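Local coordinates for protein hydrazine synthase subunit alpha (Candidatus Kuenenia stuttgartiensis, PDB 5C2V) that forms the alpha subunit of hydrazine synthase, which carries two c-type hemes and condenses hydroxylamine from the gamma subunit with ammonia to yield hydrazine, at residues S351-W362 and K373-Q384. Numbering follows the deposited sequence.
With CA (calcium ion), chain B.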
# COMPACT_ATOMS: atom_id res chain seq x y z
N SER D 351 18.48 24.87 5.55
CA SER D 351 17.52 25.94 5.35
C SER D 351 16.22 25.54 6.03
O SER D 351 15.67 24.48 5.78
CB SER D 351 17.30 26.23 3.87
OG SER D 351 16.32 27.24 3.69
N TYR D 352 15.74 26.41 6.91
CA TYR D 352 14.65 26.05 7.81
C TYR D 352 13.62 27.16 7.93
O TYR D 352 13.97 28.33 8.12
CB TYR D 352 15.22 25.70 9.18
CG TYR D 352 14.21 25.52 10.29
CD1 TYR D 352 13.37 24.41 10.31
CD2 TYR D 352 14.10 26.44 11.32
CE1 TYR D 352 12.45 24.23 11.33
CE2 TYR D 352 13.18 26.27 12.34
CZ TYR D 352 12.36 25.17 12.34
OH TYR D 352 11.45 25.00 13.35
N ALA D 353 12.36 26.80 7.77
CA ALA D 353 11.28 27.71 8.10
C ALA D 353 10.42 27.09 9.19
O ALA D 353 9.67 26.14 8.94
CB ALA D 353 10.44 28.02 6.87
N GLU D 354 10.53 27.62 10.40
CA GLU D 354 9.72 27.17 11.52
C GLU D 354 8.25 27.37 11.22
O GLU D 354 7.51 26.42 10.96
CB GLU D 354 10.11 27.93 12.79
CG GLU D 354 9.43 27.44 14.06
CD GLU D 354 9.81 28.28 15.27
OE1 GLU D 354 10.45 29.33 15.08
OE2 GLU D 354 9.46 27.89 16.40
N ARG D 355 7.85 28.63 11.28
CA ARG D 355 6.51 29.05 10.92
C ARG D 355 6.42 29.60 9.51
O ARG D 355 5.49 30.32 9.21
CB ARG D 355 5.96 30.02 11.96
CG ARG D 355 5.30 29.26 13.10
CD ARG D 355 4.51 28.07 12.54
NE ARG D 355 4.21 27.04 13.53
CZ ARG D 355 4.76 25.83 13.54
NH1 ARG D 355 5.66 25.51 12.62
NH2 ARG D 355 4.43 24.95 14.48
N GLY D 356 7.44 29.34 8.69
CA GLY D 356 7.34 29.67 7.27
C GLY D 356 8.24 30.71 6.63
O GLY D 356 8.18 30.91 5.42
N ASP D 357 9.07 31.39 7.42
CA ASP D 357 10.14 32.18 6.83
C ASP D 357 11.42 31.35 6.79
O ASP D 357 12.00 31.03 7.83
CB ASP D 357 10.37 33.47 7.62
CG ASP D 357 11.26 34.45 6.88
OD1 ASP D 357 11.15 34.54 5.64
OD2 ASP D 357 12.08 35.13 7.54
N PHE D 358 11.86 30.99 5.58
CA PHE D 358 13.06 30.18 5.41
C PHE D 358 14.33 30.97 5.69
O PHE D 358 14.49 32.10 5.22
CB PHE D 358 13.12 29.59 4.00
CG PHE D 358 12.31 28.33 3.83
CD1 PHE D 358 12.75 27.14 4.38
CD2 PHE D 358 11.14 28.34 3.09
CE1 PHE D 358 12.01 25.98 4.22
CE2 PHE D 358 10.40 27.18 2.93
CZ PHE D 358 10.84 26.00 3.50
N GLY D 359 15.24 30.36 6.45
CA GLY D 359 16.51 31.00 6.77
C GLY D 359 17.62 29.98 6.93
O GLY D 359 17.37 28.78 6.92
N ILE D 360 18.85 30.45 7.06
CA ILE D 360 19.99 29.56 7.21
C ILE D 360 20.30 29.30 8.68
O ILE D 360 20.43 30.23 9.47
CB ILE D 360 21.25 30.12 6.52
CG1 ILE D 360 20.94 30.47 5.06
CG2 ILE D 360 22.39 29.12 6.60
CD1 ILE D 360 20.44 29.29 4.24
N TYR D 361 20.40 28.02 9.05
CA TYR D 361 20.61 27.64 10.44
C TYR D 361 21.64 26.52 10.58
O TYR D 361 21.76 25.66 9.70
CB TYR D 361 19.29 27.19 11.09
CG TYR D 361 18.21 28.25 11.12
CD1 TYR D 361 17.38 28.46 10.03
CD2 TYR D 361 18.01 29.02 12.25
CE1 TYR D 361 16.39 29.42 10.06
CE2 TYR D 361 17.02 29.99 12.29
CZ TYR D 361 16.21 30.18 11.19
OH TYR D 361 15.22 31.14 11.23
N TRP D 362 22.39 26.54 11.68
CA TRP D 362 23.25 25.42 12.05
C TRP D 362 22.38 24.29 12.58
O TRP D 362 21.56 24.51 13.47
CB TRP D 362 24.28 25.83 13.10
CG TRP D 362 25.40 26.66 12.56
CD1 TRP D 362 25.65 27.98 12.82
CD2 TRP D 362 26.43 26.23 11.66
NE1 TRP D 362 26.77 28.39 12.14
CE2 TRP D 362 27.27 27.34 11.42
CE3 TRP D 362 26.72 25.01 11.03
CZ2 TRP D 362 28.38 27.26 10.58
CZ3 TRP D 362 27.82 24.94 10.20
CH2 TRP D 362 28.64 26.06 9.98
N LYS D 373 20.69 30.43 14.73
CA LYS D 373 20.50 31.14 13.47
C LYS D 373 21.81 31.62 12.86
O LYS D 373 22.71 32.09 13.57
CB LYS D 373 19.57 32.35 13.68
CG LYS D 373 19.27 33.13 12.41
CD LYS D 373 18.53 34.43 12.72
CE LYS D 373 19.38 35.36 13.57
NZ LYS D 373 18.68 36.64 13.86
N VAL D 374 21.93 31.49 11.54
CA VAL D 374 23.06 32.06 10.82
C VAL D 374 22.66 33.40 10.24
O VAL D 374 23.08 34.45 10.72
CB VAL D 374 23.55 31.12 9.70
CG1 VAL D 374 24.73 31.75 8.96
CG2 VAL D 374 23.92 29.76 10.26
N TYR D 375 21.84 33.37 9.19
CA TYR D 375 21.26 34.58 8.63
C TYR D 375 19.80 34.34 8.22
O TYR D 375 19.52 33.46 7.41
CB TYR D 375 22.08 35.06 7.43
CG TYR D 375 21.59 36.35 6.82
CD1 TYR D 375 21.89 37.58 7.40
CD2 TYR D 375 20.83 36.35 5.65
CE1 TYR D 375 21.45 38.76 6.84
CE2 TYR D 375 20.38 37.53 5.09
CZ TYR D 375 20.70 38.73 5.68
OH TYR D 375 20.25 39.91 5.12
N ASP D 376 18.89 35.12 8.78
CA ASP D 376 17.49 35.05 8.36
C ASP D 376 16.94 36.44 8.06
O ASP D 376 16.77 37.27 8.96
CB ASP D 376 16.63 34.36 9.41
CG ASP D 376 15.20 34.15 8.96
OD1 ASP D 376 14.32 33.98 9.83
OD2 ASP D 376 14.95 34.17 7.73
N ASP D 377 16.65 36.69 6.79
CA ASP D 377 16.01 37.93 6.37
C ASP D 377 14.52 37.68 6.27
O ASP D 377 14.10 36.73 5.62
CB ASP D 377 16.59 38.40 5.02
CG ASP D 377 16.20 39.83 4.67
OD1 ASP D 377 15.17 40.32 5.16
OD2 ASP D 377 16.95 40.47 3.90
N PRO D 378 13.71 38.51 6.94
CA PRO D 378 12.25 38.38 6.86
C PRO D 378 11.70 38.62 5.45
O PRO D 378 10.57 38.21 5.17
CB PRO D 378 11.75 39.47 7.82
CG PRO D 378 12.87 39.64 8.80
CD PRO D 378 14.12 39.46 7.99
N ASN D 379 12.48 39.26 4.59
CA ASN D 379 12.02 39.58 3.24
C ASN D 379 12.44 38.55 2.19
O ASN D 379 12.09 38.69 1.01
CB ASN D 379 12.52 40.96 2.83
CG ASN D 379 11.97 42.07 3.70
OD1 ASN D 379 11.60 41.84 4.85
ND2 ASN D 379 11.89 43.27 3.15
N TRP D 380 13.19 37.53 2.60
CA TRP D 380 13.70 36.54 1.65
C TRP D 380 13.61 35.11 2.17
O TRP D 380 13.82 34.84 3.35
CB TRP D 380 15.16 36.84 1.30
CG TRP D 380 15.39 38.16 0.62
CD1 TRP D 380 15.67 39.35 1.22
CD2 TRP D 380 15.39 38.41 -0.79
NE1 TRP D 380 15.83 40.33 0.27
CE2 TRP D 380 15.66 39.78 -0.97
CE3 TRP D 380 15.18 37.61 -1.92
CZ2 TRP D 380 15.73 40.37 -2.23
CZ3 TRP D 380 15.24 38.20 -3.17
CH2 TRP D 380 15.52 39.56 -3.32
N ASN D 381 13.30 34.19 1.27
CA ASN D 381 13.52 32.79 1.57
C ASN D 381 15.00 32.52 1.39
O ASN D 381 15.55 32.68 0.29
CB ASN D 381 12.70 31.88 0.66
CG ASN D 381 11.30 31.63 1.19
OD1 ASN D 381 11.06 31.68 2.40
ND2 ASN D 381 10.36 31.36 0.29
N ASP D 382 15.65 32.14 2.48
CA ASP D 382 17.09 31.96 2.49
C ASP D 382 17.41 30.48 2.48
O ASP D 382 17.21 29.79 3.48
CB ASP D 382 17.71 32.65 3.71
CG ASP D 382 17.27 34.11 3.84
OD1 ASP D 382 17.45 34.87 2.86
OD2 ASP D 382 16.74 34.49 4.90
N HIS D 383 17.89 29.98 1.34
CA HIS D 383 18.11 28.55 1.20
C HIS D 383 19.33 28.24 0.33
O HIS D 383 20.02 29.14 -0.13
CB HIS D 383 16.86 27.88 0.62
CG HIS D 383 16.61 28.20 -0.82
ND1 HIS D 383 16.35 29.48 -1.27
CD2 HIS D 383 16.56 27.40 -1.92
CE1 HIS D 383 16.16 29.46 -2.58
NE2 HIS D 383 16.28 28.21 -2.99
N GLN D 384 19.57 26.95 0.13
CA GLN D 384 20.75 26.45 -0.58
C GLN D 384 22.07 27.00 -0.02
O GLN D 384 22.85 27.60 -0.76
CB GLN D 384 20.65 26.79 -2.07
CG GLN D 384 19.59 26.00 -2.82
CD GLN D 384 19.50 26.40 -4.28
OE1 GLN D 384 19.83 27.53 -4.65
NE2 GLN D 384 19.05 25.47 -5.12
CA CA B . 14.36 34.44 5.45
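G359 lies beside D382 where the strand segments 359-362 and 381-384 approach to 5.2 Å at 54°, and I360 meets the chain leaving strand 369-373 at a classic beta bulge, faced by both V374 and Y375. I360 N donates to Y375 O (3.1 Å) and V374 N to I360 O (2.8 Å). Further along, D382 N gives its hydrogen to F358 O. That same carbonyl binds calcium at 2.4 Å, together with D376 OD2, D377 O, W380 O and D382 OD2, so one ion ties the hairpin loop to the 374-380 loop. D382 OD2 also accepts D377 N on its syn side, and a type I turn from D377 to W380 has both end carbonyls on the metal. D357, with CG anti to the backbone N (chi1 -168°), turns its carboxylate to the calcium without being among these five ligands, OD1 and OD2 each 3.2 Å from the ion; the calcium probably offsets the negative charge of D357 and neighbouring D376. On the apolar side, I360 CG2 lies against V374 CB, and V374 CG2 sits over the five-membered ring of W362, a CH-pi contact. S351 OG bonds D382 O at 2.7 Å. The contact joins two propeller sheets: strands 348-353 and 359-364 belong to one, whereas 381-387 is an edge strand of the next, antiparallel to N-terminal strand 31-37, consistent with ring closure of the beta-propeller.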